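Local structure of putative uncharacterized protein (Trichoplax adhaerens, 5OI9) at residues G116-P121 / D161-L166; S140-A145 / Y324-D329; T148-L153 / Y279-R284. The protein probably takes part in centriole assembly, as STIL does through CEP85 binding and PLK4 activation, the piece here being its N-terminal domain. One frame throughout, in Å; residues are numbered along the deposited sequence. Where two conformers were deposited one is given.

Interaction 1: residues G116-P121 / D161-L166; sequences GDVIIP and DIKDML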
ATOM      1  N   GLY A 116      -1.150 -11.111   2.074  1.00 36.17           N
ATOM      2  CA  GLY A 116      -2.204 -10.198   2.456  1.00 37.91           C
ATOM      3  C   GLY A 116      -2.005  -9.524   3.798  1.00 39.84           C
ATOM      4  O   GLY A 116      -2.863  -8.733   4.209  1.00 30.24           O
ATOM      5  N   ASP A 117      -0.905  -9.809   4.491  1.00 32.47           N
ATOM      6  CA  ASP A 117      -0.650  -9.215   5.794  1.00 28.08           C
ATOM      7  C   ASP A 117      -0.010  -7.843   5.639  1.00 25.80           C
ATOM      8  O   ASP A 117       1.000  -7.692   4.944  1.00 29.10           O
ATOM      9  CB  ASP A 117       0.262 -10.116   6.628  1.00 34.64           C
ATOM     10  CG  ASP A 117      -0.504 -11.156   7.416  1.00 38.62           C
ATOM     11  OD1 ASP A 117      -1.752 -11.114   7.399  1.00 40.75           O
ATOM     12  OD2 ASP A 117       0.144 -12.011   8.057  1.00 38.16           O
ATOM     13  N   VAL A 118      -0.604  -6.844   6.283  1.00 23.41           N
ATOM     14  CA  VAL A 118       0.070  -5.574   6.522  1.00 20.08           C
ATOM     15  C   VAL A 118       0.969  -5.744   7.741  1.00 24.20           C
ATOM     16  O   VAL A 118       0.501  -6.133   8.816  1.00 24.58           O
ATOM     17  CB  VAL A 118      -0.943  -4.440   6.733  1.00 20.06           C
ATOM     18  CG1 VAL A 118      -0.223  -3.139   7.052  1.00 15.96           C
ATOM     19  CG2 VAL A 118      -1.829  -4.282   5.504  1.00 21.15           C
ATOM     20  N   ILE A 119       2.259  -5.474   7.572  1.00 21.99           N
ATOM     21  CA  ILE A 119       3.224  -5.600   8.658  1.00 16.99           C
ATOM     22  C   ILE A 119       3.394  -4.233   9.306  1.00 20.18           C
ATOM     23  O   ILE A 119       3.851  -3.283   8.661  1.00 17.36           O
ATOM     24  CB  ILE A 119       4.570  -6.144   8.156  1.00 22.44           C
ATOM     25  CG1 ILE A 119       4.365  -7.424   7.340  1.00 22.21           C
ATOM     26  CG2 ILE A 119       5.508  -6.398   9.328  1.00 14.88           C
ATOM     27  CD1 ILE A 119       3.840  -8.591   8.146  1.00 37.05           C
ATOM     28  N   ILE A 120       3.025  -4.131  10.579  1.00 15.15           N
ATOM     29  CA  ILE A 120       3.143  -2.873  11.314  1.00 11.76           C
ATOM     30  C   ILE A 120       4.140  -3.051  12.453  1.00 16.58           C
ATOM     31  O   ILE A 120       3.824  -3.710  13.453  1.00 14.97           O
ATOM     32  CB  ILE A 120       1.783  -2.398  11.851  1.00 15.56           C
ATOM     33  CG1 ILE A 120       0.747  -2.335  10.726  1.00 18.24           C
ATOM     34  CG2 ILE A 120       1.925  -1.038  12.518  1.00 18.21           C
ATOM     35  CD1 ILE A 120      -0.200  -3.519  10.696  1.00 19.65           C
ATOM     36  N   PRO A 121       5.345  -2.494  12.344  1.00 16.75           N
ATOM     37  CA  PRO A 121       6.272  -2.521  13.482  1.00 17.63           C
ATOM     38  C   PRO A 121       5.657  -1.824  14.686  1.00 19.34           C
ATOM     39  O   PRO A 121       5.111  -0.724  14.576  1.00 15.27           O
ATOM     40  CB  PRO A 121       7.503  -1.771  12.956  1.00 17.12           C
ATOM     41  CG  PRO A 121       7.397  -1.858  11.464  1.00 19.11           C
ATOM     42  CD  PRO A 121       5.931  -1.833  11.166  1.00 22.43           C
ATOM     43  N   ASP A 161       1.392  -5.040  -5.291  1.00 18.16           N
ATOM     44  CA  ASP A 161       0.710  -5.148  -4.006  1.00 19.86           C
ATOM     45  C   ASP A 161       0.476  -3.746  -3.466  1.00 23.00           C
ATOM     46  O   ASP A 161       1.428  -2.975  -3.304  1.00 17.52           O
ATOM     47  CB  ASP A 161       1.534  -5.982  -3.017  1.00 25.42           C
ATOM     48  CG  ASP A 161       0.730  -6.429  -1.805  1.00 31.44           C
ATOM     49  OD1 ASP A 161      -0.249  -5.746  -1.433  1.00 27.27           O
ATOM     50  OD2 ASP A 161       1.084  -7.473  -1.219  1.00 43.80           O
ATOM     51  N   ILE A 162      -0.790  -3.418  -3.186  1.00 16.17           N
ATOM     52  CA  ILE A 162      -1.116  -2.109  -2.629  1.00 18.05           C
ATOM     53  C   ILE A 162      -0.424  -1.904  -1.289  1.00 18.76           C
ATOM     54  O   ILE A 162      -0.092  -0.772  -0.919  1.00 17.73           O
ATOM     55  CB  ILE A 162      -2.645  -1.947  -2.505  1.00 19.29           C
ATOM     56  CG1 ILE A 162      -3.320  -2.206  -3.851  1.00 23.35           C
ATOM     57  CG2 ILE A 162      -3.005  -0.556  -2.007  1.00 15.18           C
ATOM     58  CD1 ILE A 162      -4.824  -2.047  -3.814  1.00 20.29           C
ATOM     59  N   LYS A 163      -0.177  -2.989  -0.547  1.00 17.79           N
ATOM     60  CA  LYS A 163       0.504  -2.881   0.738  1.00 23.61           C
ATOM     61  C   LYS A 163       1.927  -2.352   0.598  1.00 20.47           C
ATOM     62  O   LYS A 163       2.474  -1.814   1.565  1.00 17.07           O
ATOM     63  CB  LYS A 163       0.523  -4.241   1.443  1.00 20.26           C
ATOM     64  CG  LYS A 163      -0.854  -4.767   1.816  1.00 18.91           C
ATOM     65  CD  LYS A 163      -0.761  -6.092   2.566  1.00 31.67           C
ATOM     66  CE  LYS A 163      -0.269  -7.213   1.665  1.00 35.97           C
ATOM     67  NZ  LYS A 163      -1.226  -7.497   0.559  1.00 32.10           N
ATOM     68  N   ASP A 164       2.537  -2.489  -0.581  1.00 18.08           N
ATOM     69  CA  ASP A 164       3.869  -1.943  -0.807  1.00 17.36           C
ATOM     70  C   ASP A 164       3.868  -0.428  -0.961  1.00 16.99           C
ATOM     71  O   ASP A 164       4.947   0.169  -1.023  1.00 17.21           O
ATOM     72  CB  ASP A 164       4.498  -2.572  -2.053  1.00 21.25           C
ATOM     73  CG  ASP A 164       4.705  -4.066  -1.913  1.00 27.23           C
ATOM     74  OD1 ASP A 164       4.976  -4.528  -0.786  1.00 32.44           O
ATOM     75  OD2 ASP A 164       4.603  -4.779  -2.935  1.00 33.67           O
HETATM   76  N   MSE A 165       2.696   0.198  -1.030  1.00 11.45           N
HETATM   77  CA  MSE A 165       2.589   1.634  -1.275  1.00 13.10           C
HETATM   78  C   MSE A 165       2.510   2.466   0.004  1.00 17.82           C
HETATM   79  O   MSE A 165       2.436   3.688  -0.059  1.00 18.15           O
HETATM   80  CB  MSE A 165       1.362   1.934  -2.139  1.00 10.58           C
HETATM   81  CG  MSE A 165       1.361   1.201  -3.458  1.00 22.99           C
HETATM   82 SE   MSE A 165       2.958   1.634  -4.470  0.93 21.07          SE
HETATM   83  CE  MSE A 165       3.131  -0.054  -5.429  1.00 22.79           C
ATOM     84  N   LEU A 166       2.510   1.807   1.161  1.00 11.41           N
ATOM     85  CA  LEU A 166       2.453   2.525   2.427  1.00 17.50           C
ATOM     86  C   LEU A 166       3.285   1.796   3.471  1.00 18.57           C
ATOM     87  O   LEU A 166       3.417   0.570   3.438  1.00 15.77           O
ATOM     88  CB  LEU A 166       1.008   2.698   2.917  1.00 15.37           C
ATOM     89  CG  LEU A 166       0.121   1.457   3.018  1.00 21.17           C
ATOM     90  CD1 LEU A 166       0.170   0.861   4.417  1.00 27.83           C
ATOM     91  CD2 LEU A 166      -1.306   1.801   2.625  1.00 27.54           C
TER

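Interaction 2: residues S140-A145 / Y324-D329; sequences SEYYDA and YCQASD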
ATOM      1  N   SER A 140      12.986  12.296  10.742  1.00 16.51           N
ATOM      2  CA  SER A 140      14.042  11.324  10.473  1.00 20.92           C
ATOM      3  C   SER A 140      13.489   9.904  10.460  1.00 19.59           C
ATOM      4  O   SER A 140      13.909   9.073   9.647  1.00 25.05           O
ATOM      5  CB  SER A 140      15.160  11.451  11.508  1.00 21.45           C
ATOM      6  OG  SER A 140      14.718  11.041  12.790  1.00 29.47           O
ATOM      7  N   GLU A 141      12.545   9.610  11.355  1.00 23.25           N
ATOM      8  CA  GLU A 141      11.925   8.289  11.370  1.00 29.38           C
ATOM      9  C   GLU A 141      11.059   8.076  10.133  1.00 21.41           C
ATOM     10  O   GLU A 141      11.078   6.994   9.534  1.00 17.44           O
ATOM     11  CB  GLU A 141      11.105   8.118  12.649  1.00 25.46           C
ATOM     12  CG  GLU A 141      10.636   6.698  12.920  1.00 29.14           C
ATOM     13  CD  GLU A 141       9.962   6.560  14.274  1.00 42.08           C
ATOM     14  OE1 GLU A 141      10.044   7.513  15.080  1.00 33.91           O
ATOM     15  OE2 GLU A 141       9.349   5.500  14.531  1.00 40.10           O
ATOM     16  N   TYR A 142      10.296   9.098   9.734  1.00 18.88           N
ATOM     17  CA  TYR A 142       9.518   9.000   8.503  1.00 16.21           C
ATOM     18  C   TYR A 142      10.426   8.829   7.293  1.00 17.56           C
ATOM     19  O   TYR A 142      10.117   8.055   6.379  1.00 15.53           O
ATOM     20  CB  TYR A 142       8.645  10.243   8.326  1.00 20.73           C
ATOM     21  CG  TYR A 142       7.504  10.397   9.310  1.00 22.73           C
ATOM     22  CD1 TYR A 142       6.438   9.504   9.321  1.00 24.20           C
ATOM     23  CD2 TYR A 142       7.471  11.461  10.201  1.00 23.91           C
ATOM     24  CE1 TYR A 142       5.385   9.654  10.202  1.00 21.06           C
ATOM     25  CE2 TYR A 142       6.422  11.619  11.090  1.00 34.00           C
ATOM     26  CZ  TYR A 142       5.382  10.713  11.083  1.00 32.34           C
ATOM     27  OH  TYR A 142       4.337  10.866  11.965  1.00 40.39           O
ATOM     28  N   TYR A 143      11.546   9.556   7.267  1.00 21.17           N
ATOM     29  CA  TYR A 143      12.453   9.505   6.124  1.00 15.88           C
ATOM     30  C   TYR A 143      13.041   8.112   5.948  1.00 21.32           C
ATOM     31  O   TYR A 143      13.086   7.580   4.833  1.00 20.58           O
ATOM     32  CB  TYR A 143      13.564  10.544   6.296  1.00 19.33           C
ATOM     33  CG  TYR A 143      14.687  10.427   5.289  1.00 21.41           C
ATOM     34  CD1 TYR A 143      14.583  11.010   4.033  1.00 19.88           C
ATOM     35  CD2 TYR A 143      15.855   9.739   5.598  1.00 24.45           C
ATOM     36  CE1 TYR A 143      15.606  10.909   3.111  1.00 19.39           C
ATOM     37  CE2 TYR A 143      16.883   9.629   4.682  1.00 27.30           C
ATOM     38  CZ  TYR A 143      16.753  10.217   3.439  1.00 30.01           C
ATOM     39  OH  TYR A 143      17.775  10.111   2.523  1.00 32.63           O
ATOM     40  N   ASP A 144      13.504   7.505   7.044  1.00 21.43           N
ATOM     41  CA  ASP A 144      14.080   6.169   6.949  0.77 19.74           C
ATOM     42  C   ASP A 144      13.037   5.146   6.517  1.00 22.39           C
ATOM     43  O   ASP A 144      13.347   4.223   5.755  1.00 18.96           O
ATOM     44  CB  ASP A 144      14.712   5.775   8.284  0.77 21.38           C
ATOM     45  CG  ASP A 144      15.970   6.569   8.585  0.77 26.41           C
ATOM     46  OD1 ASP A 144      16.718   6.878   7.633  0.77 22.50           O
ATOM     47  OD2 ASP A 144      16.211   6.888   9.769  0.77 29.35           O
ATOM     48  N   ALA A 145      11.795   5.297   6.982  1.00 19.72           N
ATOM     49  CA  ALA A 145      10.740   4.380   6.565  1.00 18.25           C
ATOM     50  C   ALA A 145      10.459   4.506   5.073  1.00 19.69           C
ATOM     51  O   ALA A 145      10.240   3.498   4.389  1.00 15.83           O
ATOM     52  CB  ALA A 145       9.470   4.633   7.374  1.00 14.64           C
ATOM     53  N   TYR A 324       3.127  12.220   4.846  1.00 20.61           N
ATOM     54  CA  TYR A 324       3.254  11.586   6.150  1.00 18.17           C
ATOM     55  C   TYR A 324       2.455  12.382   7.168  1.00 24.54           C
ATOM     56  O   TYR A 324       2.232  13.584   6.997  1.00 29.19           O
ATOM     57  CB  TYR A 324       4.719  11.489   6.588  1.00 16.06           C
ATOM     58  CG  TYR A 324       5.354  12.826   6.886  1.00 25.87           C
ATOM     59  CD1 TYR A 324       5.737  13.681   5.859  1.00 25.80           C
ATOM     60  CD2 TYR A 324       5.570  13.235   8.193  1.00 24.92           C
ATOM     61  CE1 TYR A 324       6.319  14.904   6.129  1.00 36.32           C
ATOM     62  CE2 TYR A 324       6.160  14.451   8.474  1.00 35.09           C
ATOM     63  CZ  TYR A 324       6.528  15.286   7.438  1.00 37.58           C
ATOM     64  OH  TYR A 324       7.109  16.502   7.713  1.00 47.11           O
ATOM     65  N   CYS A 325       2.012  11.687   8.215  1.00 27.97           N
ATOM     66  CA  CYS A 325       1.429  12.329   9.391  1.00 26.27           C
ATOM     67  C   CYS A 325       1.217  11.286  10.476  1.00 33.72           C
ATOM     68  O   CYS A 325       1.478  10.097  10.258  1.00 20.99           O
ATOM     69  CB  CYS A 325       0.102  13.016   9.068  1.00 29.00           C
ATOM     70  SG  CYS A 325      -1.315  11.909   9.005  1.00 35.18           S
ATOM     71  N   GLN A 326       0.750  11.714  11.645  1.00 24.42           N
ATOM     72  CA  GLN A 326       0.492  10.785  12.729  1.00 26.36           C
ATOM     73  C   GLN A 326      -0.851  11.102  13.367  1.00 32.72           C
ATOM     74  O   GLN A 326      -1.394  12.202  13.224  1.00 25.98           O
ATOM     75  CB  GLN A 326       1.601  10.823  13.785  1.00 22.88           C
ATOM     76  CG  GLN A 326       1.664  12.122  14.561  1.00 31.01           C
ATOM     77  CD  GLN A 326       2.505  12.008  15.816  1.00 37.68           C
ATOM     78  OE1 GLN A 326       3.693  11.692  15.756  1.00 35.79           O
ATOM     79  NE2 GLN A 326       1.886  12.255  16.966  1.00 35.30           N
ATOM     80  N   ALA A 327      -1.381  10.108  14.072  1.00 19.88           N
ATOM     81  CA  ALA A 327      -2.589  10.257  14.866  1.00 23.31           C
ATOM     82  C   ALA A 327      -2.415   9.457  16.146  1.00 21.80           C
ATOM     83  O   ALA A 327      -1.671   8.474  16.184  1.00 24.23           O
ATOM     84  CB  ALA A 327      -3.835   9.791  14.102  1.00 20.55           C
ATOM     85  N   SER A 328      -3.091   9.895  17.204  1.00 21.52           N
ATOM     86  CA  SER A 328      -2.937   9.237  18.490  1.00 24.66           C
ATOM     87  C   SER A 328      -4.228   9.346  19.283  1.00 29.14           C
ATOM     88  O   SER A 328      -5.024  10.270  19.092  1.00 27.39           O
ATOM     89  CB  SER A 328      -1.771   9.827  19.295  1.00 23.00           C
ATOM     90  OG  SER A 328      -1.954  11.209  19.528  1.00 35.00           O
ATOM     91  N   ASP A 329      -4.423   8.380  20.175  1.00 21.85           N
ATOM     92  CA  ASP A 329      -5.571   8.364  21.062  1.00 24.36           C
ATOM     93  C   ASP A 329      -5.239   7.466  22.245  1.00 26.02           C
ATOM     94  O   ASP A 329      -4.393   6.574  22.146  1.00 21.08           O
ATOM     95  CB  ASP A 329      -6.831   7.879  20.333  1.00 28.76           C
ATOM     96  CG  ASP A 329      -8.107   8.187  21.093  1.00 36.45           C
ATOM     97  OD1 ASP A 329      -8.024   8.628  22.260  1.00 35.44           O
ATOM     98  OD2 ASP A 329      -9.199   7.994  20.515  1.00 46.31           O
TER

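Interaction 3: residues T148-L153 / Y279-R284; sequences TLTKNL and YLYSQR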
ATOM      1  N   THR A 148      13.158   2.818   2.963  1.00 17.63           N
ATOM      2  CA  THR A 148      12.887   1.384   2.917  1.00 16.15           C
ATOM      3  C   THR A 148      11.730   1.074   1.975  1.00 18.48           C
ATOM      4  O   THR A 148      11.776   0.090   1.225  1.00 16.82           O
ATOM      5  CB  THR A 148      12.594   0.859   4.326  1.00 22.23           C
ATOM      6  OG1 THR A 148      13.770   0.978   5.134  1.00 26.04           O
ATOM      7  CG2 THR A 148      12.160  -0.600   4.282  1.00 12.68           C
ATOM      8  N   LEU A 149      10.691   1.913   1.981  1.00 17.22           N
ATOM      9  CA  LEU A 149       9.549   1.683   1.102  1.00 16.94           C
ATOM     10  C   LEU A 149       9.959   1.762  -0.365  1.00 16.30           C
ATOM     11  O   LEU A 149       9.609   0.887  -1.164  1.00 17.43           O
ATOM     12  CB  LEU A 149       8.433   2.686   1.416  1.00 13.37           C
ATOM     13  CG  LEU A 149       7.054   2.515   0.761  1.00 15.26           C
ATOM     14  CD1 LEU A 149       5.983   3.187   1.605  1.00 18.99           C
ATOM     15  CD2 LEU A 149       7.015   3.079  -0.659  1.00 21.52           C
ATOM     16  N   THR A 150      10.696   2.809  -0.743  1.00 18.40           N
ATOM     17  CA  THR A 150      11.069   2.964  -2.147  1.00 16.42           C
ATOM     18  C   THR A 150      12.120   1.948  -2.576  1.00 18.40           C
ATOM     19  O   THR A 150      12.177   1.585  -3.757  1.00 16.10           O
ATOM     20  CB  THR A 150      11.575   4.380  -2.423  1.00 18.58           C
ATOM     21  OG1 THR A 150      12.684   4.673  -1.569  1.00 23.68           O
ATOM     22  CG2 THR A 150      10.475   5.396  -2.197  1.00 17.52           C
ATOM     23  N   LYS A 151      12.964   1.491  -1.648  1.00 16.67           N
ATOM     24  CA  LYS A 151      13.930   0.453  -1.989  1.00 17.87           C
ATOM     25  C   LYS A 151      13.224  -0.849  -2.352  1.00 19.25           C
ATOM     26  O   LYS A 151      13.660  -1.568  -3.259  1.00 17.00           O
ATOM     27  CB  LYS A 151      14.906   0.239  -0.830  1.00 19.39           C
ATOM     28  CG  LYS A 151      16.000  -0.790  -1.098  1.00 31.28           C
ATOM     29  CD  LYS A 151      16.935  -0.905   0.099  1.00 30.13           C
ATOM     30  CE  LYS A 151      17.953  -2.023  -0.073  1.00 46.52           C
ATOM     31  NZ  LYS A 151      18.876  -1.775  -1.216  1.00 48.11           N
ATOM     32  N   ASN A 152      12.124  -1.162  -1.663  1.00 16.39           N
ATOM     33  CA  ASN A 152      11.351  -2.344  -2.024  1.00 17.73           C
ATOM     34  C   ASN A 152      10.678  -2.168  -3.379  1.00 17.24           C
ATOM     35  O   ASN A 152      10.626  -3.110  -4.175  1.00 19.76           O
ATOM     36  CB  ASN A 152      10.309  -2.654  -0.950  1.00 15.52           C
ATOM     37  CG  ASN A 152       9.406  -3.815  -1.340  1.00 32.53           C
ATOM     38  OD1 ASN A 152       9.840  -4.967  -1.381  1.00 31.40           O
ATOM     39  ND2 ASN A 152       8.145  -3.515  -1.632  1.00 25.81           N
ATOM     40  N   LEU A 153      10.163  -0.969  -3.663  1.00 17.25           N
ATOM     41  CA  LEU A 153       9.547  -0.726  -4.965  1.00 14.59           C
ATOM     42  C   LEU A 153      10.562  -0.840  -6.099  1.00 18.82           C
ATOM     43  O   LEU A 153      10.220  -1.302  -7.195  1.00 20.14           O
ATOM     44  CB  LEU A 153       8.876   0.647  -4.986  1.00 15.83           C
ATOM     45  CG  LEU A 153       7.612   0.807  -4.139  1.00 24.63           C
ATOM     46  CD1 LEU A 153       7.010   2.190  -4.341  1.00 21.57           C
ATOM     47  CD2 LEU A 153       6.601  -0.277  -4.481  1.00 19.31           C
ATOM     48  N   TYR A 279       5.641   0.191 -11.891  1.00 13.86           N
ATOM     49  CA  TYR A 279       6.301   0.248 -13.195  1.00 14.33           C
ATOM     50  C   TYR A 279       7.341   1.362 -13.239  1.00 14.25           C
ATOM     51  O   TYR A 279       8.448   1.167 -13.755  1.00 12.82           O
ATOM     52  CB  TYR A 279       5.257   0.436 -14.297  1.00 11.09           C
ATOM     53  CG  TYR A 279       5.826   0.546 -15.696  1.00 13.12           C
ATOM     54  CD1 TYR A 279       6.322  -0.573 -16.357  1.00  8.73           C
ATOM     55  CD2 TYR A 279       5.852   1.764 -16.363  1.00 12.69           C
ATOM     56  CE1 TYR A 279       6.835  -0.480 -17.639  1.00 10.88           C
ATOM     57  CE2 TYR A 279       6.361   1.868 -17.647  1.00 10.07           C
ATOM     58  CZ  TYR A 279       6.853   0.745 -18.279  1.00 11.59           C
ATOM     59  OH  TYR A 279       7.366   0.846 -19.554  1.00 11.73           O
ATOM     60  N   LEU A 280       7.007   2.533 -12.694  1.00 11.20           N
ATOM     61  CA  LEU A 280       7.938   3.658 -12.729  1.00 15.00           C
ATOM     62  C   LEU A 280       9.163   3.404 -11.858  1.00 17.15           C
ATOM     63  O   LEU A 280      10.283   3.776 -12.229  1.00 14.28           O
ATOM     64  CB  LEU A 280       7.234   4.937 -12.283  1.00 13.57           C
ATOM     65  CG  LEU A 280       6.154   5.465 -13.221  1.00 19.13           C
ATOM     66  CD1 LEU A 280       5.592   6.772 -12.703  1.00 20.33           C
ATOM     67  CD2 LEU A 280       6.723   5.635 -14.618  1.00 14.83           C
ATOM     68  N   TYR A 281       8.972   2.775 -10.696  1.00 12.11           N
ATOM     69  CA  TYR A 281      10.067   2.627  -9.744  1.00 16.80           C
ATOM     70  C   TYR A 281      10.975   1.445 -10.058  1.00 19.06           C
ATOM     71  O   TYR A 281      12.172   1.500  -9.755  1.00 19.19           O
ATOM     72  CB  TYR A 281       9.514   2.472  -8.327  1.00 14.20           C
ATOM     73  CG  TYR A 281       9.445   3.766  -7.556  1.00 22.73           C
ATOM     74  CD1 TYR A 281      10.559   4.257  -6.888  1.00 24.04           C
ATOM     75  CD2 TYR A 281       8.269   4.496  -7.490  1.00 26.03           C
ATOM     76  CE1 TYR A 281      10.503   5.441  -6.179  1.00 26.13           C
ATOM     77  CE2 TYR A 281       8.205   5.679  -6.784  1.00 36.57           C
ATOM     78  CZ  TYR A 281       9.321   6.146  -6.129  1.00 31.72           C
ATOM     79  OH  TYR A 281       9.253   7.327  -5.425  1.00 44.45           O
ATOM     80  N   SER A 282      10.435   0.380 -10.651  1.00 13.90           N
ATOM     81  CA  SER A 282      11.163  -0.879 -10.743  1.00 17.52           C
ATOM     82  C   SER A 282      12.472  -0.717 -11.504  1.00 15.50           C
ATOM     83  O   SER A 282      12.497  -0.220 -12.633  1.00 17.73           O
ATOM     84  CB  SER A 282      10.299  -1.942 -11.419  1.00 18.37           C
ATOM     85  OG  SER A 282      11.002  -3.171 -11.515  1.00 17.67           O
ATOM     86  N   GLN A 283      13.564  -1.141 -10.875  1.00 15.46           N
ATOM     87  CA  GLN A 283      14.847  -1.263 -11.548  1.00 18.50           C
ATOM     88  C   GLN A 283      15.127  -2.691 -11.998  1.00 16.94           C
ATOM     89  O   GLN A 283      16.210  -2.964 -12.523  1.00 16.29           O
ATOM     90  CB  GLN A 283      15.970  -0.752 -10.640  1.00 19.11           C
ATOM     91  CG  GLN A 283      15.870   0.742 -10.355  1.00 18.68           C
ATOM     92  CD  GLN A 283      16.926   1.235  -9.385  1.00 27.71           C
ATOM     93  OE1 GLN A 283      17.872   0.517  -9.058  1.00 31.49           O
ATOM     94  NE2 GLN A 283      16.769   2.468  -8.916  1.00 28.32           N
ATOM     95  N   ARG A 284      14.177  -3.608 -11.793  1.00 15.97           N
ATOM     96  CA  ARG A 284      14.247  -4.931 -12.397  1.00 15.36           C
ATOM     97  C   ARG A 284      13.856  -4.910 -13.868  1.00 15.29           C
ATOM     98  O   ARG A 284      14.203  -5.840 -14.602  1.00 17.86           O
ATOM     99  CB  ARG A 284      13.340  -5.911 -11.646  1.00 17.63           C
ATOM    100  CG  ARG A 284      13.608  -6.006 -10.151  1.00 19.61           C
ATOM    101  CD  ARG A 284      15.054  -6.376  -9.872  1.00 21.35           C
ATOM    102  NE  ARG A 284      15.267  -6.694  -8.464  1.00 22.34           N
ATOM    103  CZ  ARG A 284      16.458  -6.912  -7.919  1.00 23.39           C
ATOM    104  NH1 ARG A 284      17.554  -6.845  -8.662  1.00 21.25           N
ATOM    105  NH2 ARG A 284      16.555  -7.195  -6.627  1.00 19.02           N
TER

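Interaction 1: residues G116-P121 / D161-L166
K163 lays its aliphatic chain against the backbone of G116 and D117 and the side chain of V118. CD and CE carry the middle of the contact, CD lying 3.4 Å from the carbonyl O of D117 and 3.6 Å from CG2 of V118, the methyl that stands beside its own backbone N (CG1 anti to that N, chi1 177°). Further out, NZ comes to 3.4 Å from CA of G116, so even the charged end rests on backbone here. The lysine chain leaves CB extended and then bends twice, at chi3 and chi4 (-68° and -64°), which swings the ammonium back over its own turn. There D161 receives it: NZ of K163 forms a salt bridge on the syn lone pair of OD1 of D161, at 2.8 Å, and a weak hydrogen bond to OD2. The same OD1 also accepts from the backbone N of K163 at 2.9 Å, met from above the carboxylate plane, and this double grip probably holds the carboxylate in place. With an alanine here instead of the lysine, D161 is likely to lose its charge partner, and a gap would probably open beside V118 and the G116 backbone. D117 points away and pairs with R91, while backbone bonds tie V118 to G75 on strand 69-79. I162 and the selenomethionine M165 pack against helix 270-281. The bond from K163 N to D161 OD1 closes an Asx turn at the start of 3-10 segment 162-164, in the loop joining helix 139-155 to strand 167-176; through K163 the turn packs on G116-V118.

Interaction 2: residues S140-A145 / Y324-D329
Y142 and Y324 bring helix 140-145 over strand 324-329 with their CA atoms 7.2 Å apart, the two axes approaching to 9.9 Å at 121° between their directions. The Y142 side chain reaches toward the strand, and Y324 meets one face of its ring. CD2 of Y324 sits 3.3 Å from CD2 of Y142, offset toward the rim, while CB of Y324 makes a CH-pi contact 4.1 Å from the Y142 ring centroid. The rings themselves are inclined at 49°, an oblique pairing. Y324 reaches this position with its CG between its backbone N and carbonyl carbon (chi1 68°), which brings CD2 over the face of the Y142 ring. Farther along Y142, the hydroxyl OH comes to 3.4 Å from the carbonyl O of C325 and to 3.3 Å from CB of Q326, whose side chain crosses the tyrosine at about a right angle. V190 of strand 180-192 touches both tyrosines, and the ring of F137 meets that of Y142, so the pair belongs to a larger apolar cluster between helix and sheet. The OE1 of Q326 has a weak hydrogen bond to the backbone N of F137, just ahead of the helix. The contact is thus largely one of aromatic and aliphatic surface, and its closeness probably depends on the shape and tilt of the two rings.

Interaction 3: residues T148-L153 / Y279-R284
Y281, the last residue of helix 270-281, runs its side chain along one flank of helix 148-153 and meets it at successive points. At the root, CB of Y281 faces CB of L153 at 3.9 Å, where the CA atoms of the two segments are nearest, 5.9 Å apart. CG of Y281 remains 4.1 Å from CB of L153. Along one side of the ring, CD2 lies 4.1 Å from CD1 of L153, a methyl that stands over the ring face but toward its rim. L153 puts it there with CG beside its own backbone N (chi1 -70°) and an extended second torsion. On the other side of the ring, CE1 reaches T150, one turn earlier, and lies 4.0 Å from CG2. That methyl comes in obliquely, set beside the threonine N and anti to the carbonyl carbon, while OG1 of T150 turns back to the carbonyl groups of F146 and Q147 in its own helix. Two helices from distant parts of the chain thus meet end to flank: the C-terminal turn of 270-281 against T150 and L153, an i to i+3 pair on one face of helix 139-155. At the tip, the phenol OH of Y281 lies 4.0 Å from CG2 of T150, a van der Waals contact; its hydrogen bond goes to the carbonyl O of S319. Past the helix end, CA of S282 comes to 3.7 Å from the carbonyl O of L153. S282 then turns its hydroxyl onto the chain ahead, OG accepting from the backbone N of R284 at 3.2 Å in an ST turn. NE of R284 donates to the carbonyl O of L155, and Q283 pairs through its backbone with K154.

Helix 139-155 is the common member: interactions 2 and 3 use neighbouring parts of it, with centres about 20 Å apart, one directed at strand 322-334 and the other at the end of helix 270-281. Interaction 1 joins in from the loop that follows this helix. Its centre lies about 14 Å from that of interaction 3, and the two touch: CE of M165 is 3.6 Å from CD2 of L153, and the carbonyl O of D164 is 3.6 Å from CD2 of L149. Interactions 1 and 2 do not touch, their nearest atoms being about 7 Å apart, but both reach the same large mixed sheet, at strands 118-126 and 322-334.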